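Local coordinates for secretion activator protein, hypothetical (Brucella abortus bv. 1 str. 9-941, PDB 7DNP) that probably acts as a peptidoglycan-cleaving muramidase (autolysin) of the type IV secretion system, this chain pairing a lysozyme-like glycosyl hydrolase domain with a predicted peptidoglycan-binding part, at residues Gly4-Ala9 against Asn68-Val73; Ser41-Arg46 against Thr62-Glu67. All coordinates share one frame; numbering follows the deposited sequence.

Interaction 1. Residues Gly4-Ala9 against Asn68-Val73; sequences GTFAKA and NYWNKV. With H9U ((2R)-2-[[(2S)-2-[[(2R)-2-[(2R,3S,4R,5R,6S)-5-acetamido-3-[(2S,3R,4R,5S,6R)-3-acetamido-6-(hydroxymethyl)-4,5-bis(oxidanyl)oxan-2-yl]oxy-2-(hydroxymethyl)-6-oxidanyl-oxan-4-yl]oxypropanoyl]amino]propanoyl]amino]pentanedioic acid), chain B.
Thr5 OG1 is hydrogen-bonded to Asp83 OD2 and, weakly, to Ala2 O, while Thr5 CB comes within 3.7 Å of Trp70 CH2. The contact packs the first turn of helix 5-17 against the C-terminal end of helix 58-70, within a lysozyme-like, largely helical fold. Phe6 carries most of the packing from the N-terminal side. With CG anti to the backbone N (chi1 -168°), the torsion brings CB and CD1 over one face of the indole, the phenyl ring itself tilted against it: CB sits over the six-membered ring, 4.1 Å from its centroid in a CH-pi contact, and CD1 comes to 3.5 Å from Trp70 CG. The two ring systems meet obliquely, their planes at 47°, so this is neither a parallel nor a T-shaped stack. At the indole's polar edge NE1 is hydrogen-bonded to Asp76 OD1, which satisfies the nitrogen of a buried ring and probably helps fix the indole's rotation. The neighbouring Tyr69 leads away from the helix 5-17 side and into the site of the bound disaccharide-dipeptide peptidoglycan fragment. There its hydroxyl, also hydrogen-bonded to Thr39 OG1, meets the ligand's N-acetylglucosamine ring: Tyr69 OH lies a very short 2.5 Å from H9U O06, with the sugar oxygen close to the plane of the tyrosine ring.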
ATOM      1  N   GLY A   4       8.652  -4.913 -12.737  1.00 15.09           N
ATOM      2  CA  GLY A   4       9.601  -3.816 -12.655  1.00 18.43           C
ATOM      3  C   GLY A   4       9.144  -2.630 -11.828  1.00 17.59           C
ATOM      4  O   GLY A   4       9.951  -1.727 -11.588  1.00 19.14           O
ATOM      5  N   THR A   5       7.884  -2.606 -11.390  1.00 17.77           N
ATOM      6  CA  THR A   5       7.403  -1.462 -10.627  1.00 16.92           C
ATOM      7  C   THR A   5       7.991  -1.428  -9.222  1.00 18.76           C
ATOM      8  O   THR A   5       8.208  -0.342  -8.670  1.00 20.06           O
ATOM      9  CB  THR A   5       5.876  -1.476 -10.561  1.00 17.77           C
ATOM     10  OG1 THR A   5       5.337  -1.541 -11.888  1.00 18.65           O
ATOM     11  CG2 THR A   5       5.353  -0.212  -9.868  1.00 16.37           C
ATOM     12  N   PHE A   6       8.264  -2.594  -8.630  1.00 15.51           N
ATOM     13  CA  PHE A   6       8.718  -2.627  -7.242  1.00 17.87           C
ATOM     14  C   PHE A   6      10.028  -1.863  -7.071  1.00 17.20           C
ATOM     15  O   PHE A   6      10.159  -1.026  -6.168  1.00 19.59           O
ATOM     16  CB  PHE A   6       8.860  -4.076  -6.772  1.00 17.96           C
ATOM     17  CG  PHE A   6       9.052  -4.215  -5.290  1.00 15.85           C
ATOM     18  CD1 PHE A   6       8.015  -3.939  -4.410  1.00 15.65           C
ATOM     19  CD2 PHE A   6      10.275  -4.621  -4.773  1.00 16.35           C
ATOM     20  CE1 PHE A   6       8.195  -4.066  -3.038  1.00 16.85           C
ATOM     21  CE2 PHE A   6      10.461  -4.755  -3.402  1.00 16.17           C
ATOM     22  CZ  PHE A   6       9.424  -4.475  -2.535  1.00 16.64           C
ATOM     23  N   ALA A   7      11.002  -2.126  -7.944  1.00 16.27           N
ATOM     24  CA  ALA A   7      12.271  -1.402  -7.907  1.00 18.70           C
ATOM     25  C   ALA A   7      12.089   0.089  -8.166  1.00 20.18           C
ATOM     26  O   ALA A   7      12.903   0.898  -7.706  1.00 20.19           O
ATOM     27  CB  ALA A   7      13.239  -1.995  -8.925  1.00 16.82           C
ATOM     28  N   LYS A   8      11.046   0.471  -8.905  1.00 18.57           N
ATOM     29  CA  LYS A   8      10.806   1.882  -9.180  1.00 22.02           C
ATOM     30  C   LYS A   8      10.066   2.556  -8.034  1.00 20.24           C
ATOM     31  O   LYS A   8      10.338   3.718  -7.716  1.00 23.17           O
ATOM     32  CB  LYS A   8      10.011   2.041 -10.478  1.00 22.43           C
ATOM     33  CG  LYS A   8      10.821   1.901 -11.756  1.00 28.13           C
ATOM     34  CD  LYS A   8       9.922   2.057 -12.979  1.00 29.63           C
ATOM     35  CE  LYS A   8      10.644   2.749 -14.129  1.00 39.03           C
ATOM     36  NZ  LYS A   8      11.636   1.853 -14.787  1.00 41.78           N
ATOM     37  N   ALA A   9       9.129   1.845  -7.403  1.00 19.56           N
ATOM     38  CA  ALA A   9       8.266   2.465  -6.405  1.00 19.24           C
ATOM     39  C   ALA A   9       8.930   2.550  -5.035  1.00 21.50           C
ATOM     40  O   ALA A   9       8.800   3.567  -4.344  1.00 21.00           O
ATOM     41  CB  ALA A   9       6.952   1.690  -6.305  1.00 22.89           C
ATOM     42  N   ASN A  68       5.198  -9.106   2.348  1.00 17.07           N
ATOM     43  CA  ASN A  68       3.950  -8.932   3.074  1.00 21.45           C
ATOM     44  C   ASN A  68       3.082  -7.816   2.524  1.00 20.79           C
ATOM     45  O   ASN A  68       1.995  -7.577   3.058  1.00 18.84           O
ATOM     46  CB  ASN A  68       4.240  -8.702   4.558  1.00 20.80           C
ATOM     47  CG  ASN A  68       4.483 -10.005   5.296  1.00 28.70           C
ATOM     48  OD1 ASN A  68       4.463 -11.079   4.692  1.00 26.11           O
ATOM     49  ND2 ASN A  68       4.699  -9.921   6.600  1.00 30.21           N
ATOM     50  N   TYR A  69       3.519  -7.136   1.468  1.00 16.97           N
ATOM     51  CA  TYR A  69       2.691  -6.086   0.896  1.00 18.87           C
ATOM     52  C   TYR A  69       2.617  -6.250  -0.615  1.00 17.50           C
ATOM     53  O   TYR A  69       1.549  -6.562  -1.148  1.00 19.35           O
ATOM     54  CB  TYR A  69       3.221  -4.710   1.318  1.00 17.94           C
ATOM     55  CG  TYR A  69       3.007  -4.484   2.800  1.00 17.77           C
ATOM     56  CD1 TYR A  69       1.797  -3.992   3.278  1.00 17.44           C
ATOM     57  CD2 TYR A  69       3.990  -4.815   3.726  1.00 18.08           C
ATOM     58  CE1 TYR A  69       1.584  -3.809   4.632  1.00 18.33           C
ATOM     59  CE2 TYR A  69       3.783  -4.636   5.085  1.00 18.99           C
ATOM     60  CZ  TYR A  69       2.579  -4.135   5.531  1.00 18.39           C
ATOM     61  OH  TYR A  69       2.368  -3.956   6.878  1.00 18.72           O
ATOM     62  N   TRP A  70       3.753  -6.088  -1.300  1.00 13.02           N
ATOM     63  CA  TRP A  70       3.801  -6.268  -2.750  1.00 17.20           C
ATOM     64  C   TRP A  70       3.271  -7.640  -3.169  1.00 18.55           C
ATOM     65  O   TRP A  70       2.391  -7.740  -4.034  1.00 17.07           O
ATOM     66  CB  TRP A  70       5.237  -6.066  -3.244  1.00 18.74           C
ATOM     67  CG  TRP A  70       5.427  -6.252  -4.722  1.00 16.71           C
ATOM     68  CD1 TRP A  70       5.987  -7.327  -5.345  1.00 16.78           C
ATOM     69  CD2 TRP A  70       5.069  -5.329  -5.759  1.00 19.06           C
ATOM     70  NE1 TRP A  70       5.997  -7.133  -6.706  1.00 19.99           N
ATOM     71  CE2 TRP A  70       5.440  -5.914  -6.985  1.00 18.15           C
ATOM     72  CE3 TRP A  70       4.465  -4.066  -5.767  1.00 18.37           C
ATOM     73  CZ2 TRP A  70       5.229  -5.280  -8.209  1.00 18.21           C
ATOM     74  CZ3 TRP A  70       4.258  -3.440  -6.987  1.00 17.91           C
ATOM     75  CH2 TRP A  70       4.638  -4.046  -8.186  1.00 16.00           C
ATOM     76  N   ASN A  71       3.792  -8.715  -2.566  1.00 19.28           N
ATOM     77  CA  ASN A  71       3.344 -10.052  -2.952  1.00 16.74           C
ATOM     78  C   ASN A  71       1.906 -10.322  -2.521  1.00 17.93           C
ATOM     79  O   ASN A  71       1.192 -11.071  -3.197  1.00 18.68           O
ATOM     80  CB  ASN A  71       4.278 -11.119  -2.371  1.00 21.10           C
ATOM     81  CG  ASN A  71       5.596 -11.208  -3.119  1.00 23.94           C
ATOM     82  OD1 ASN A  71       5.726 -10.704  -4.236  1.00 21.85           O
ATOM     83  ND2 ASN A  71       6.581 -11.851  -2.507  1.00 23.24           N
ATOM     84  N   LYS A  72       1.455  -9.732  -1.413  1.00 19.40           N
ATOM     85  CA  LYS A  72       0.095  -9.976  -0.941  1.00 21.58           C
ATOM     86  C   LYS A  72      -0.963  -9.219  -1.736  1.00 21.08           C
ATOM     87  O   LYS A  72      -2.157  -9.477  -1.551  1.00 20.67           O
ATOM     88  CB  LYS A  72      -0.015  -9.625   0.546  1.00 21.07           C
ATOM     89  CG  LYS A  72       0.836 -10.525   1.427  1.00 24.13           C
ATOM     90  CD  LYS A  72       0.094 -10.980   2.675  1.00 33.99           C
ATOM     91  CE  LYS A  72       0.750 -12.230   3.270  1.00 35.52           C
ATOM     92  NZ  LYS A  72       1.613 -11.922   4.450  1.00 35.75           N
ATOM     93  N   VAL A  73      -0.567  -8.293  -2.603  1.00 17.32           N
ATOM     94  CA  VAL A  73      -1.477  -7.684  -3.563  1.00 18.84           C
ATOM     95  C   VAL A  73      -1.167  -8.140  -4.986  1.00 18.13           C
ATOM     96  O   VAL A  73      -1.677  -7.552  -5.948  1.00 16.36           O
ATOM     97  CB  VAL A  73      -1.463  -6.150  -3.451  1.00 16.35           C
ATOM     98  CG1 VAL A  73      -1.814  -5.721  -2.028  1.00 14.64           C
ATOM     99  CG2 VAL A  73      -0.109  -5.586  -3.870  1.00 18.09           C
TER
HETATM  100  C22 H9U B 201       0.556   2.767   8.737  1.00 24.08           C
HETATM  101  C24 H9U B 201      -0.039   5.069   9.327  1.00 27.61           C
HETATM  102  C26 H9U B 201       1.971   3.262   8.373  1.00 25.47           C
HETATM  103  C28 H9U B 201       1.409   5.521   9.080  1.00 27.33           C
HETATM  104  C23 H9U B 201      -0.110   3.647   9.725  1.00 28.19           C
HETATM  105  C25 H9U B 201      -0.171   0.519   8.647  1.00 25.00           C
HETATM  106  C27 H9U B 201       0.534  -0.851   8.494  1.00 21.55           C
HETATM  107  C29 H9U B 201      -0.400  -1.872   7.966  1.00 23.07           C
HETATM  108  C30 H9U B 201      -1.648  -1.951   8.749  1.00 24.46           C
HETATM  109  C31 H9U B 201      -2.326  -0.574   8.782  1.00 26.32           C
HETATM  110  C32 H9U B 201      -2.270   3.468  10.945  1.00 29.84           C
HETATM  111  C33 H9U B 201       2.475   2.540   7.163  1.00 25.61           C
HETATM  112  C34 H9U B 201      -3.630  -0.634   9.520  1.00 26.74           C
HETATM  113  C35 H9U B 201      -1.613   6.952   9.967  1.00 33.66           C
HETATM  114  C36 H9U B 201      -3.677   3.799  10.458  1.00 30.57           C
HETATM  115  C37 H9U B 201       3.045  -1.085   7.779  1.00 23.21           C
HETATM  116  C38 H9U B 201      -2.292   2.265  11.873  1.00 29.52           C
HETATM  117  C39 H9U B 201      -5.283   4.038   8.522  1.00 29.49           C
HETATM  118  C40 H9U B 201      -2.208   7.899  11.003  1.00 28.95           C
HETATM  119  C41 H9U B 201       4.062  -0.879   6.658  1.00 19.27           C
HETATM  120  C42 H9U B 201      -6.088   2.746   8.614  1.00 31.70           C
HETATM  121  C43 H9U B 201      -7.563   1.214  10.015  1.00 34.90           C
HETATM  122  C44 H9U B 201      -5.204   4.473   7.071  1.00 24.95           C
HETATM  123  C45 H9U B 201      -6.711   0.179  10.736  1.00 40.71           C
HETATM  124  C46 H9U B 201      -8.796   1.484  10.864  1.00 36.18           C
HETATM  125  C47 H9U B 201      -9.929   0.518  10.517  1.00 40.97           C
HETATM  126  C48 H9U B 201     -11.185   0.816  11.331  1.00 46.13           C
HETATM  127  N18 H9U B 201      -0.613   5.988  10.357  1.00 28.43           N
HETATM  128  N19 H9U B 201       1.660  -0.714   7.516  1.00 20.83           N
HETATM  129  N20 H9U B 201      -3.952   3.732   9.018  1.00 29.43           N
HETATM  130  N21 H9U B 201      -6.790   2.440   9.866  1.00 33.11           N
HETATM  131  O01 H9U B 201       0.651   1.433   9.286  1.00 27.42           O
HETATM  132  O02 H9U B 201       2.038   4.692   8.054  1.00 27.02           O
HETATM  133  O03 H9U B 201      -1.426   0.398   9.407  1.00 26.00           O
HETATM  134  O04 H9U B 201      -1.523   3.196   9.777  1.00 29.58           O
HETATM  135  O05 H9U B 201       2.128   5.398  10.239  1.00 35.44           O
HETATM  136  O06 H9U B 201       0.250  -3.200   7.932  1.00 21.28           O
HETATM  137  O07 H9U B 201      -2.545  -2.902   8.145  1.00 20.72           O
HETATM  138  O08 H9U B 201       3.703   3.127   6.823  1.00 25.30           O
HETATM  139  O09 H9U B 201      -3.397  -1.034  10.841  1.00 31.15           O
HETATM  140  O10 H9U B 201      -1.977   7.010   8.839  1.00 31.54           O
HETATM  141  O11 H9U B 201      -4.526   4.110  11.222  1.00 31.52           O
HETATM  142  O12 H9U B 201       3.393  -1.542   8.821  1.00 19.17           O
HETATM  143  O13 H9U B 201      -6.120   2.009   7.682  1.00 31.67           O
HETATM  144  O14 H9U B 201      -6.826  -1.042  10.438  1.00 45.81           O
HETATM  145  O15 H9U B 201      -5.898   0.545  11.627  1.00 33.19           O
HETATM  146  O16 H9U B 201     -11.187   1.780  12.144  1.00 44.39           O
HETATM  147  O17 H9U B 201     -12.211   0.097  11.184  1.00 50.66           O

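Interaction 2. Residues Ser41-Arg46 against Thr62-Glu67; sequences SAWEGR and TDIYRE
Trp43 holds CG anti to its backbone nitrogen (chi1 -170°), which carries the indole out across helix 58-70, and Ile64 places CG1 opposite its own carbonyl carbon (chi1 -70°), so that this branch faces the ring. Ile64 CG1 then sits over one indole face in a CH-pi contact, 3.9 Å from the centroid of the six-membered ring and 3.6 Å from Trp43 CD2. The far rim of the indole settles between successive turns of the partner helix. Its CH2 rests 3.7 Å from Asp63 O, a carbonyl that already accepts the amide of Glu67, and CZ2 meets Asp63 CB at 3.9 Å. Glu67 CB approaches the ring edge close to its plane, at CZ3, before the bend at chi2 leads the carboxylate away. This is helix-helix packing in the lysozyme-like domain, joining the C-terminal end of helix 37-44, which stops at Gly45, to the middle of helix 58-70. Ile64 also touches Thr39 and Leu40, and Tyr65, on another side of the same helix, lines the ligand pocket. Arg66 ties the polar ends of Asp63 and Glu67 together through two salt bridges. Its NH1 donates to the anti lone pair of Asp63 OD1 over 2.8 Å in a fairly straight bond (159°), while NE and NH2 grip Glu67 OE2 side-on, NE at 3.1 Å. Asp63 OD1 and Glu67 OE2 both lie near the guanidinium plane, which fixes the rotation of the group. No hydrogen bond joins the two segments. The hold between them is therefore largely apolar, an indole packed on aliphatic groups and one backbone carbonyl, while the charges of Asp63 and Glu67 are probably largely balanced within their own helix.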
ATOM      1  N   SER A  41       6.227  -7.498  14.417  1.00 12.90           N
ATOM      2  CA  SER A  41       5.869  -8.650  15.240  1.00 16.60           C
ATOM      3  C   SER A  41       5.411  -9.824  14.374  1.00 15.58           C
ATOM      4  O   SER A  41       5.803 -10.976  14.611  1.00 17.27           O
ATOM      5  CB  SER A  41       4.783  -8.252  16.239  1.00 14.87           C
ATOM      6  OG  SER A  41       5.326  -7.411  17.238  1.00 18.35           O
ATOM      7  N   ALA A  42       4.599  -9.542  13.349  1.00 15.81           N
ATOM      8  CA  ALA A  42       4.155 -10.585  12.431  1.00 15.56           C
ATOM      9  C   ALA A  42       5.330 -11.216  11.696  1.00 17.28           C
ATOM     10  O   ALA A  42       5.321 -12.421  11.411  1.00 19.72           O
ATOM     11  CB  ALA A  42       3.153 -10.007  11.438  1.00 17.27           C
ATOM     12  N   TRP A  43       6.345 -10.418  11.362  1.00 16.48           N
ATOM     13  CA  TRP A  43       7.516 -10.962  10.685  1.00 14.82           C
ATOM     14  C   TRP A  43       8.341 -11.833  11.625  1.00 19.77           C
ATOM     15  O   TRP A  43       8.778 -12.926  11.242  1.00 17.66           O
ATOM     16  CB  TRP A  43       8.373  -9.826  10.125  1.00 14.18           C
ATOM     17  CG  TRP A  43       9.471 -10.288   9.222  1.00 18.24           C
ATOM     18  CD1 TRP A  43      10.778 -10.513   9.561  1.00 21.19           C
ATOM     19  CD2 TRP A  43       9.362 -10.591   7.829  1.00 18.67           C
ATOM     20  NE1 TRP A  43      11.487 -10.932   8.462  1.00 20.10           N
ATOM     21  CE2 TRP A  43      10.640 -10.986   7.386  1.00 21.49           C
ATOM     22  CE3 TRP A  43       8.307 -10.563   6.910  1.00 17.44           C
ATOM     23  CZ2 TRP A  43      10.893 -11.350   6.065  1.00 22.19           C
ATOM     24  CZ3 TRP A  43       8.561 -10.919   5.603  1.00 20.95           C
ATOM     25  CH2 TRP A  43       9.842 -11.307   5.192  1.00 19.77           C
ATOM     26  N   GLU A  44       8.550 -11.371  12.861  1.00 19.32           N
ATOM     27  CA  GLU A  44       9.403 -12.064  13.820  1.00 18.72           C
ATOM     28  C   GLU A  44       8.715 -13.229  14.525  1.00 17.68           C
ATOM     29  O   GLU A  44       9.400 -14.023  15.179  1.00 20.70           O
ATOM     30  CB  GLU A  44       9.921 -11.077  14.873  1.00 17.58           C
ATOM     31  CG  GLU A  44      10.889 -10.037  14.327  1.00 21.05           C
ATOM     32  CD  GLU A  44      12.158 -10.667  13.778  1.00 27.43           C
ATOM     33  OE1 GLU A  44      12.930 -11.256  14.570  1.00 24.65           O
ATOM     34  OE2 GLU A  44      12.378 -10.587  12.550  1.00 26.38           O
ATOM     35  N   GLY A  45       7.395 -13.352  14.428  1.00 16.21           N
ATOM     36  CA  GLY A  45       6.708 -14.436  15.111  1.00 18.03           C
ATOM     37  C   GLY A  45       6.593 -14.257  16.610  1.00 19.13           C
ATOM     38  O   GLY A  45       6.462 -15.247  17.341  1.00 19.01           O
ATOM     39  N   ARG A  46       6.638 -13.016  17.089  1.00 17.23           N
ATOM     40  CA  ARG A  46       6.543 -12.692  18.509  1.00 20.77           C
ATOM     41  C   ARG A  46       6.340 -11.190  18.634  1.00 20.32           C
ATOM     42  O   ARG A  46       6.734 -10.431  17.746  1.00 17.91           O
ATOM     43  CB  ARG A  46       7.803 -13.130  19.272  1.00 18.05           C
ATOM     44  CG  ARG A  46       9.106 -12.892  18.510  1.00 20.80           C
ATOM     45  CD  ARG A  46      10.323 -12.991  19.422  1.00 25.96           C
ATOM     46  NE  ARG A  46      10.331 -11.923  20.418  1.00 27.85           N
ATOM     47  CZ  ARG A  46      10.949 -10.756  20.259  1.00 25.45           C
ATOM     48  NH1 ARG A  46      11.619 -10.505  19.145  1.00 22.24           N
ATOM     49  NH2 ARG A  46      10.895  -9.838  21.215  1.00 24.44           N
ATOM     50  N   THR A  62      12.781  -3.964   3.630  1.00 16.54           N
ATOM     51  CA  THR A  62      12.539  -4.266   2.223  1.00 20.06           C
ATOM     52  C   THR A  62      11.936  -5.656   2.049  1.00 15.50           C
ATOM     53  O   THR A  62      11.023  -5.840   1.237  1.00 17.66           O
ATOM     54  CB  THR A  62      13.836  -4.127   1.422  1.00 18.43           C
ATOM     55  OG1 THR A  62      14.375  -2.812   1.611  1.00 18.53           O
ATOM     56  CG2 THR A  62      13.581  -4.345  -0.062  1.00 17.56           C
ATOM     57  N   ASP A  63      12.423  -6.647   2.800  1.00 15.95           N
ATOM     58  CA  ASP A  63      11.823  -7.978   2.714  1.00 18.13           C
ATOM     59  C   ASP A  63      10.370  -7.951   3.166  1.00 16.19           C
ATOM     60  O   ASP A  63       9.518  -8.641   2.595  1.00 18.61           O
ATOM     61  CB  ASP A  63      12.610  -8.983   3.555  1.00 16.21           C
ATOM     62  CG  ASP A  63      14.036  -9.170   3.076  1.00 21.77           C
ATOM     63  OD1 ASP A  63      14.298  -9.019   1.865  1.00 20.57           O
ATOM     64  OD2 ASP A  63      14.899  -9.478   3.924  1.00 22.40           O
ATOM     65  N   ILE A  64      10.071  -7.161   4.200  1.00 15.77           N
ATOM     66  CA  ILE A  64       8.704  -7.063   4.695  1.00 16.61           C
ATOM     67  C   ILE A  64       7.800  -6.428   3.650  1.00 15.43           C
ATOM     68  O   ILE A  64       6.693  -6.913   3.393  1.00 17.45           O
ATOM     69  CB  ILE A  64       8.672  -6.277   6.017  1.00 15.87           C
ATOM     70  CG1 ILE A  64       9.313  -7.106   7.138  1.00 16.23           C
ATOM     71  CG2 ILE A  64       7.242  -5.871   6.355  1.00 15.62           C
ATOM     72  CD1 ILE A  64       9.622  -6.305   8.384  1.00 19.48           C
ATOM     73  N   TYR A  65       8.251  -5.331   3.037  1.00 16.30           N
ATOM     74  CA  TYR A  65       7.463  -4.688   1.994  1.00 16.38           C
ATOM     75  C   TYR A  65       7.284  -5.609   0.789  1.00 16.41           C
ATOM     76  O   TYR A  65       6.211  -5.630   0.175  1.00 15.17           O
ATOM     77  CB  TYR A  65       8.120  -3.373   1.575  1.00 15.39           C
ATOM     78  CG  TYR A  65       7.815  -2.210   2.502  1.00 16.73           C
ATOM     79  CD1 TYR A  65       6.509  -1.905   2.864  1.00 18.91           C
ATOM     80  CD2 TYR A  65       8.838  -1.427   3.020  1.00 18.06           C
ATOM     81  CE1 TYR A  65       6.231  -0.845   3.712  1.00 19.95           C
ATOM     82  CE2 TYR A  65       8.570  -0.367   3.870  1.00 17.42           C
ATOM     83  CZ  TYR A  65       7.270  -0.080   4.210  1.00 18.77           C
ATOM     84  OH  TYR A  65       7.014   0.977   5.055  1.00 19.96           O
ATOM     85  N   ARG A  66       8.323  -6.372   0.435  1.00 15.42           N
ATOM     86  CA  ARG A  66       8.233  -7.257  -0.728  1.00 16.27           C
ATOM     87  C   ARG A  66       7.280  -8.420  -0.468  1.00 18.68           C
ATOM     88  O   ARG A  66       6.357  -8.667  -1.253  1.00 17.45           O
ATOM     89  CB  ARG A  66       9.625  -7.775  -1.107  1.00 16.70           C
ATOM     90  CG  ARG A  66       9.718  -8.419  -2.503  1.00 17.27           C
ATOM     91  CD  ARG A  66      11.048  -9.159  -2.710  1.00 18.44           C
ATOM     92  NE  ARG A  66      11.249 -10.187  -1.690  1.00 22.88           N
ATOM     93  CZ  ARG A  66      12.145 -10.107  -0.709  1.00 22.49           C
ATOM     94  NH1 ARG A  66      12.942  -9.049  -0.615  1.00 16.12           N
ATOM     95  NH2 ARG A  66      12.241 -11.085   0.181  1.00 19.46           N
ATOM     96  N   GLU A  67       7.482  -9.142   0.639  1.00 17.61           N
ATOM     97  CA  GLU A  67       6.720 -10.360   0.903  1.00 20.80           C
ATOM     98  C   GLU A  67       5.327 -10.075   1.450  1.00 22.95           C
ATOM     99  O   GLU A  67       4.362 -10.758   1.085  1.00 19.89           O
ATOM    100  CB  GLU A  67       7.472 -11.249   1.893  1.00 22.04           C
ATOM    101  CG  GLU A  67       8.800 -11.777   1.387  1.00 23.39           C
ATOM    102  CD  GLU A  67       8.645 -12.613   0.138  1.00 29.90           C
ATOM    103  OE1 GLU A  67       7.587 -13.267  -0.012  1.00 28.88           O
ATOM    104  OE2 GLU A  67       9.579 -12.614  -0.694  1.00 29.52           O
TER

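How the interactions relate
From the N terminus, the chain runs through helix 5-17, the small three-stranded sheet, helix 37-44 and the short helix 50-54 before reaching helix 58-70, which serves both contacts. Interaction 2 closes the shorter loop, returning segment 62-67 to 41-46 across 15 intervening residues. Interaction 1 closes the longer one, bringing 68-73 back to 4-9, and the shorter loop lies wholly within it. The second segments follow one another directly: Trp70 N to Tyr65 O and Asn71 N to Arg66 O, each 2.9 Å and probably hydrogen-bonded, span five residues, in keeping with the wider pi-type turn at 68-70, and Phe6 CZ packs on Arg66 CA. Helix 58-70 thus ties helix 5-17 to helix 37-44, with Tyr65 and Tyr69 in the ligand pocket.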